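Local coordinates for protein cytochrome C2 (Rhodobacter capsulatus, PDB 1VYD) that carries electrons through a covalently bound heme, donating them to oxidized bacteriochlorophyll in the photophosphorylation pathway of purple photosynthetic bacteria, at residues K14-I19 / A31-N36; Y38-R43 / A109-V114. The protein carries 1 engineered substitution. One frame throughout, in Å; residues are numbered along the deposited sequence.

Contact 1: residues K14-I19 / A31-N36; sequences KTCHSI and AKTGPN. With HEM (protoporphyrin IX containing Fe), chain C.
The CXXCH heme-attachment motif of this class I cytochrome c, which ends in C16 and H17, leans against the loop A31-N36. C16 is joined covalently to the heme, and H17 NE2 binds the iron at 2.1 Å, with M96 as the other axial ligand. On the far edge of the imidazole, H17 ND1 gives its hydrogen to P35 O at 2.7 Å; the acceptor lies close to the ring plane and the bond is fairly straight (N-H...O 154°). A hydrogen-bonded proline carbonyl behind the proximal histidine is a hallmark of c-type cytochromes: it fixes the rotation of the ring and probably makes the imidazole a stronger electron donor to iron. P35 CD also rests 3.6 Å from H17 CE1. C16 O accepts G34 N at 2.8 Å from above its carbonyl plane, supplemented by a weak bond from T33 N, while A31 N reaches K14 O almost end-on. The OG of S18 sits anti to the carbonyl carbon (chi1 -64°), where it donates to A31 O at 3.0 Å, accepts from G30 N and takes a weak bond from K32 NZ. Replacing S18 with an alanine would probably leave G30 N and A31 O each short of a partner and let the K32 ammonium drift. Between the two loops a water accepts from S18 N, donates to A31 O, and makes its shortest bond, 2.6 Å, to G34 O.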
loop_
_atom_site.group_PDB
_atom_site.type_symbol
_atom_site.label_atom_id
_atom_site.label_comp_id
_atom_site.label_asym_id
_atom_site.label_seq_id
_atom_site.Cartn_x
_atom_site.Cartn_y
_atom_site.Cartn_z
ATOM N N LYS A 14 -0.983 4.044 -9.812
ATOM C CA LYS A 14 0.229 4.186 -10.651
ATOM C C LYS A 14 0.705 5.621 -10.804
ATOM O O LYS A 14 1.877 5.796 -11.140
ATOM C CB LYS A 14 0.081 3.605 -12.056
ATOM C CG LYS A 14 -0.369 4.481 -13.149
ATOM C CD LYS A 14 0.135 3.999 -14.520
ATOM C CE LYS A 14 1.068 5.079 -15.126
ATOM N NZ LYS A 14 0.512 5.498 -16.484
ATOM N N THR A 15 -0.094 6.591 -10.436
ATOM C CA THR A 15 0.351 7.991 -10.461
ATOM C C THR A 15 1.420 8.211 -9.398
ATOM O O THR A 15 2.076 9.240 -9.425
ATOM C CB THR A 15 -0.924 8.770 -9.973
ATOM O OG1 THR A 15 -1.959 8.477 -10.902
ATOM C CG2 THR A 15 -0.733 10.253 -10.062
ATOM N N CYS A 16 1.511 7.384 -8.337
ATOM C CA CYS A 16 2.578 7.569 -7.364
ATOM C C CYS A 16 3.429 6.332 -7.105
ATOM O O CYS A 16 4.540 6.418 -6.639
ATOM C CB CYS A 16 1.907 7.887 -6.045
ATOM S SG CYS A 16 1.038 9.478 -6.253
ATOM N N HIS A 17 2.860 5.151 -7.407
ATOM C CA HIS A 17 3.493 3.887 -7.198
ATOM C C HIS A 17 3.862 3.129 -8.439
ATOM O O HIS A 17 3.065 3.045 -9.369
ATOM C CB HIS A 17 2.505 2.993 -6.442
ATOM C CG HIS A 17 2.239 3.391 -5.024
ATOM N ND1 HIS A 17 3.140 3.237 -3.988
ATOM C CD2 HIS A 17 1.110 3.959 -4.483
ATOM C CE1 HIS A 17 2.541 3.545 -2.846
ATOM N NE2 HIS A 17 1.328 3.960 -3.119
ATOM N N SER A 18 4.861 2.288 -8.355
ATOM C CA SER A 18 5.213 1.255 -9.310
ATOM C C SER A 18 5.151 -0.120 -8.684
ATOM O O SER A 18 4.947 -0.357 -7.484
ATOM C CB SER A 18 6.652 1.464 -9.822
ATOM O OG SER A 18 6.648 2.703 -10.528
ATOM N N ILE A 19 5.323 -1.130 -9.563
ATOM C CA ILE A 19 5.348 -2.523 -9.105
ATOM C C ILE A 19 6.566 -3.162 -9.814
ATOM O O ILE A 19 6.591 -3.365 -11.032
ATOM C CB ILE A 19 4.089 -3.342 -9.328
ATOM C CG1 ILE A 19 2.848 -2.658 -8.693
ATOM C CG2 ILE A 19 4.283 -4.713 -8.678
ATOM C CD1 ILE A 19 1.609 -3.498 -8.728
ATOM N N ALA A 31 4.914 5.928 -11.066
ATOM C CA ALA A 31 5.811 6.990 -10.562
ATOM C C ALA A 31 6.611 6.425 -9.373
ATOM O O ALA A 31 6.466 5.277 -8.944
ATOM C CB ALA A 31 5.033 8.228 -10.154
ATOM N N LYS A 32 7.439 7.284 -8.802
ATOM C CA LYS A 32 8.310 6.915 -7.704
ATOM C C LYS A 32 8.083 7.829 -6.533
ATOM O O LYS A 32 8.929 7.790 -5.646
ATOM C CB LYS A 32 9.772 6.883 -8.227
ATOM C CG LYS A 32 9.932 5.563 -9.036
ATOM C CD LYS A 32 10.859 5.468 -10.145
ATOM C CE LYS A 32 10.917 4.159 -10.906
ATOM N NZ LYS A 32 9.599 3.807 -11.556
ATOM N N THR A 33 6.908 8.421 -6.323
ATOM C CA THR A 33 6.822 9.265 -5.113
ATOM C C THR A 33 6.129 8.513 -3.968
ATOM O O THR A 33 6.258 8.963 -2.842
ATOM C CB THR A 33 6.057 10.548 -5.471
ATOM O OG1 THR A 33 4.843 9.971 -5.953
ATOM C CG2 THR A 33 6.728 11.383 -6.592
ATOM N N GLY A 34 5.602 7.312 -4.242
ATOM C CA GLY A 34 5.267 6.352 -3.201
ATOM C C GLY A 34 6.222 5.141 -3.433
ATOM O O GLY A 34 6.798 4.951 -4.503
ATOM N N PRO A 35 6.332 4.269 -2.442
ATOM C CA PRO A 35 7.192 3.127 -2.544
ATOM C C PRO A 35 6.670 2.019 -3.451
ATOM O O PRO A 35 5.440 1.941 -3.730
ATOM C CB PRO A 35 7.145 2.554 -1.127
ATOM C CG PRO A 35 5.932 3.097 -0.451
ATOM C CD PRO A 35 5.616 4.396 -1.144
ATOM N N ASN A 36 7.678 1.219 -3.840
ATOM C CA ASN A 36 7.394 0.015 -4.640
ATOM C C ASN A 36 6.297 -0.809 -3.989
ATOM O O ASN A 36 6.552 -1.136 -2.842
ATOM C CB ASN A 36 8.719 -0.738 -4.809
ATOM C CG ASN A 36 8.637 -1.901 -5.801
ATOM O OD1 ASN A 36 7.530 -2.111 -6.337
ATOM N ND2 ASN A 36 9.747 -2.622 -5.950
HETATM C CHA HEM C . 2.003 4.198 0.992
HETATM C CHB HEM C . -1.112 1.403 -1.504
HETATM C CHC HEM C . -2.442 5.294 -4.122
HETATM C CHD HEM C . 1.258 7.816 -2.194
HETATM C C1A HEM C . 1.201 3.142 0.572
HETATM C C2A HEM C . 1.174 1.814 1.149
HETATM C C3A HEM C . 0.313 1.094 0.463
HETATM C C4A HEM C . -0.237 1.926 -0.563
HETATM C CMA HEM C . -0.184 -0.369 0.529
HETATM C CAA HEM C . 2.069 1.408 2.371
HETATM C CBA HEM C . 3.370 0.841 1.855
HETATM C CGA HEM C . 4.411 0.373 2.849
HETATM O O1A HEM C . 4.160 0.394 4.089
HETATM O O2A HEM C . 5.523 0.138 2.318
HETATM C C1B HEM C . -1.698 2.265 -2.411
HETATM C C2B HEM C . -2.764 1.854 -3.292
HETATM C C3B HEM C . -3.135 2.953 -3.964
HETATM C C4B HEM C . -2.296 4.043 -3.589
HETATM C CMB HEM C . -3.308 0.389 -3.408
HETATM C CAB HEM C . -4.312 3.132 -4.956
HETATM C CBB HEM C . -5.576 2.715 -4.574
HETATM C C1C HEM C . -1.531 6.298 -3.811
HETATM C C2C HEM C . -1.495 7.591 -4.481
HETATM C C3C HEM C . -0.511 8.282 -3.940
HETATM C C4C HEM C . 0.135 7.458 -2.933
HETATM C CMC HEM C . -2.464 7.931 -5.628
HETATM C CAC HEM C . -0.087 9.749 -4.160
HETATM C CBC HEM C . -0.967 10.753 -4.483
HETATM C C1D HEM C . 1.797 7.026 -1.195
HETATM C C2D HEM C . 2.772 7.486 -0.242
HETATM C C3D HEM C . 2.978 6.486 0.635
HETATM C C4D HEM C . 2.091 5.398 0.297
HETATM C CMD HEM C . 3.440 8.868 -0.335
HETATM C CAD HEM C . 3.862 6.452 1.879
HETATM C CBD HEM C . 2.928 6.800 3.095
HETATM C CGD HEM C . 3.570 7.517 4.249
HETATM O O1D HEM C . 2.727 7.990 5.051
HETATM O O2D HEM C . 4.817 7.761 4.284
HETATM N NA HEM C . 0.334 3.174 -0.469
HETATM N NB HEM C . -1.395 3.572 -2.638
HETATM N NC HEM C . -0.535 6.241 -2.860
HETATM N ND HEM C . 1.362 5.754 -0.835
HETATM FE FE HEM C . -0.063 4.697 -1.688
HETATM O O HOH W 1 6.923 3.403 -6.626
#

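Contact 2: residues Y38-R43 / A109-V114; sequences YGVVGR and AYLASV. With HEM (protoporphyrin IX containing Fe), chain C.
A single water oxygen is gripped from both segments: it accepts the N-H of V41 at 3.0 Å from V41 N and donates to L111 O at 3.1 Å, so a polar bridge spans an interface that is otherwise apolar. Beside it the CG2 methyl of V41 lies over the helix backbone, 3.8 Å from A112 N, and meets the methyl of A112 at 4.0 Å from A112 CB. Setting CG1 anti to the backbone N (chi1 -177°) leaves CG2 as the branch that faces the helix. V41 holds the second position of a type II beta turn from V40 to R43, with G42 at the third position, where phi is 98°. In the cytochrome c fold this turn, in the loop ahead of helix 55-62, docks onto the C-terminal helix 104-113. Deeper in, V40 CG1 touches L111 CD1 at 4.2 Å. The other methyl of V40, CG2, approaches heme CMA, and L111 CD1 approaches heme CMB, so both residues brush methyls at the heme rim. At the outer end, the Y38 ring and the V114 side chain cross obliquely, CD2 of the tyrosine lying 4.2 Å from V114 CG1. R43, its chain bent at chi3, lays one guanidinium face near V40 CA and points NH1, in the plane of the group, at heme propionate O2A, 3.0 Å away in a nearly straight bond (170°).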
loop_
_atom_site.group_PDB
_atom_site.type_symbol
_atom_site.label_atom_id
_atom_site.label_comp_id
_atom_site.label_asym_id
_atom_site.label_seq_id
_atom_site.Cartn_x
_atom_site.Cartn_y
_atom_site.Cartn_z
ATOM N N TYR A 38 5.422 -4.087 -5.121
ATOM C CA TYR A 38 5.723 -5.493 -5.314
ATOM C C TYR A 38 6.023 -6.132 -3.978
ATOM O O TYR A 38 6.854 -5.548 -3.283
ATOM C CB TYR A 38 7.049 -5.667 -6.164
ATOM C CG TYR A 38 7.329 -7.144 -6.474
ATOM C CD1 TYR A 38 8.044 -7.985 -5.622
ATOM C CD2 TYR A 38 6.836 -7.676 -7.661
ATOM C CE1 TYR A 38 8.282 -9.318 -5.884
ATOM C CE2 TYR A 38 7.043 -9.008 -8.022
ATOM C CZ TYR A 38 7.764 -9.796 -7.106
ATOM O OH TYR A 38 7.971 -11.085 -7.464
ATOM N N GLY A 39 5.428 -7.237 -3.585
ATOM C CA GLY A 39 5.646 -7.895 -2.328
ATOM C C GLY A 39 5.134 -7.143 -1.124
ATOM O O GLY A 39 5.473 -7.430 0.017
ATOM N N VAL A 40 4.212 -6.195 -1.276
ATOM C CA VAL A 40 3.756 -5.400 -0.084
ATOM C C VAL A 40 2.796 -6.241 0.715
ATOM O O VAL A 40 2.609 -5.967 1.864
ATOM C CB VAL A 40 3.104 -4.069 -0.471
ATOM C CG1 VAL A 40 1.773 -4.302 -1.249
ATOM C CG2 VAL A 40 2.746 -3.257 0.774
ATOM N N VAL A 41 2.130 -7.269 0.189
ATOM C CA VAL A 41 1.315 -8.172 0.972
ATOM C C VAL A 41 2.208 -9.043 1.879
ATOM O O VAL A 41 3.011 -9.853 1.385
ATOM C CB VAL A 41 0.354 -9.054 0.150
ATOM C CG1 VAL A 41 -0.526 -9.930 1.083
ATOM C CG2 VAL A 41 -0.629 -8.149 -0.617
ATOM N N GLY A 42 2.148 -8.895 3.214
ATOM C CA GLY A 42 2.967 -9.689 4.095
ATOM C C GLY A 42 4.187 -8.905 4.501
ATOM O O GLY A 42 5.011 -9.365 5.268
ATOM N N ARG A 43 4.378 -7.671 3.999
ATOM C CA ARG A 43 5.595 -6.952 4.382
ATOM C C ARG A 43 5.366 -5.962 5.539
ATOM O O ARG A 43 4.227 -5.511 5.645
ATOM C CB ARG A 43 6.041 -6.161 3.153
ATOM C CG ARG A 43 7.231 -5.246 3.391
ATOM C CD ARG A 43 7.751 -4.727 2.026
ATOM N NE ARG A 43 7.190 -3.479 1.567
ATOM C CZ ARG A 43 6.889 -3.005 0.354
ATOM N NH1 ARG A 43 6.379 -1.751 0.113
ATOM N NH2 ARG A 43 7.033 -3.632 -0.830
ATOM N N ALA A 109 -6.260 -7.886 -3.720
ATOM C CA ALA A 109 -6.109 -9.220 -4.318
ATOM C C ALA A 109 -5.133 -9.138 -5.493
ATOM O O ALA A 109 -4.301 -10.006 -5.716
ATOM C CB ALA A 109 -7.412 -9.745 -4.931
ATOM N N TYR A 110 -5.256 -8.064 -6.298
ATOM C CA TYR A 110 -4.312 -7.892 -7.389
ATOM C C TYR A 110 -2.875 -7.743 -6.839
ATOM O O TYR A 110 -1.931 -8.200 -7.480
ATOM C CB TYR A 110 -4.706 -6.660 -8.228
ATOM C CG TYR A 110 -3.631 -6.239 -9.199
ATOM C CD1 TYR A 110 -3.284 -7.098 -10.242
ATOM C CD2 TYR A 110 -2.931 -5.064 -9.064
ATOM C CE1 TYR A 110 -2.260 -6.807 -11.137
ATOM C CE2 TYR A 110 -1.929 -4.676 -9.971
ATOM C CZ TYR A 110 -1.564 -5.593 -10.943
ATOM O OH TYR A 110 -0.569 -5.254 -11.849
ATOM N N LEU A 111 -2.614 -7.017 -5.758
ATOM C CA LEU A 111 -1.251 -6.894 -5.243
ATOM C C LEU A 111 -0.700 -8.227 -4.727
ATOM O O LEU A 111 0.479 -8.532 -4.965
ATOM C CB LEU A 111 -1.115 -5.786 -4.177
ATOM C CG LEU A 111 -1.395 -4.351 -4.653
ATOM C CD1 LEU A 111 -1.658 -3.380 -3.502
ATOM C CD2 LEU A 111 -0.218 -3.848 -5.464
ATOM N N ALA A 112 -1.522 -9.098 -4.134
ATOM C CA ALA A 112 -1.068 -10.413 -3.672
ATOM C C ALA A 112 -0.751 -11.348 -4.840
ATOM O O ALA A 112 0.141 -12.201 -4.727
ATOM C CB ALA A 112 -2.141 -11.158 -2.834
ATOM N N SER A 113 -1.447 -11.192 -5.971
ATOM C CA SER A 113 -1.277 -12.155 -7.039
ATOM C C SER A 113 -0.078 -11.859 -7.918
ATOM O O SER A 113 0.363 -12.728 -8.680
ATOM C CB SER A 113 -2.529 -12.156 -7.936
ATOM O OG SER A 113 -2.448 -11.030 -8.807
ATOM N N VAL A 114 0.498 -10.688 -7.757
ATOM C CA VAL A 114 1.515 -10.182 -8.676
ATOM C C VAL A 114 2.876 -10.794 -8.467
ATOM O O VAL A 114 3.692 -10.827 -9.376
ATOM C CB VAL A 114 1.498 -8.628 -8.469
ATOM C CG1 VAL A 114 2.682 -8.142 -7.663
ATOM C CG2 VAL A 114 1.386 -7.996 -9.833
HETATM C CHA HEM C . 2.003 4.198 0.992
HETATM C CHB HEM C . -1.112 1.403 -1.504
HETATM C CHC HEM C . -2.442 5.294 -4.122
HETATM C CHD HEM C . 1.258 7.816 -2.194
HETATM C C1A HEM C . 1.201 3.142 0.572
HETATM C C2A HEM C . 1.174 1.814 1.149
HETATM C C3A HEM C . 0.313 1.094 0.463
HETATM C C4A HEM C . -0.237 1.926 -0.563
HETATM C CMA HEM C . -0.184 -0.369 0.529
HETATM C CAA HEM C . 2.069 1.408 2.371
HETATM C CBA HEM C . 3.370 0.841 1.855
HETATM C CGA HEM C . 4.411 0.373 2.849
HETATM O O1A HEM C . 4.160 0.394 4.089
HETATM O O2A HEM C . 5.523 0.138 2.318
HETATM C C1B HEM C . -1.698 2.265 -2.411
HETATM C C2B HEM C . -2.764 1.854 -3.292
HETATM C C3B HEM C . -3.135 2.953 -3.964
HETATM C C4B HEM C . -2.296 4.043 -3.589
HETATM C CMB HEM C . -3.308 0.389 -3.408
HETATM C CAB HEM C . -4.312 3.132 -4.956
HETATM C CBB HEM C . -5.576 2.715 -4.574
HETATM C C1C HEM C . -1.531 6.298 -3.811
HETATM C C2C HEM C . -1.495 7.591 -4.481
HETATM C C3C HEM C . -0.511 8.282 -3.940
HETATM C C4C HEM C . 0.135 7.458 -2.933
HETATM C CMC HEM C . -2.464 7.931 -5.628
HETATM C CAC HEM C . -0.087 9.749 -4.160
HETATM C CBC HEM C . -0.967 10.753 -4.483
HETATM C C1D HEM C . 1.797 7.026 -1.195
HETATM C C2D HEM C . 2.772 7.486 -0.242
HETATM C C3D HEM C . 2.978 6.486 0.635
HETATM C C4D HEM C . 2.091 5.398 0.297
HETATM C CMD HEM C . 3.440 8.868 -0.335
HETATM C CAD HEM C . 3.862 6.452 1.879
HETATM C CBD HEM C . 2.928 6.800 3.095
HETATM C CGD HEM C . 3.570 7.517 4.249
HETATM O O1D HEM C . 2.727 7.990 5.051
HETATM O O2D HEM C . 4.817 7.761 4.284
HETATM N NA HEM C . 0.334 3.174 -0.469
HETATM N NB HEM C . -1.395 3.572 -2.638
HETATM N NC HEM C . -0.535 6.241 -2.860
HETATM N ND HEM C . 1.362 5.754 -0.835
HETATM FE FE HEM C . -0.063 4.697 -1.688
HETATM O O HOH W 2 2.453 -8.446 -2.542
#

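Overall arrangement
Contacts 1 and 2 follow one another along the chain, their centres about 14 Å apart, and both touch the heme: contact 1 supplies an axial ligand and a covalent attachment, contact 2 comes near two methyls at the heme rim and binds a propionate through R43. I19 joins them, its CD1 packing 3.8 Å from L111 CD2 and its CG2 lying 3.7 Å from Y38 CA and 3.9 Å from V114 CG1. A polar link adds to this, R43 NH1 lying 3.0 Å from N36 O in a probable hydrogen bond. The loop that carries the carbonyl partner of H17 is thus tied through R43 to the heme propionate, and the motif segment rests, through I19, on helix 104-113.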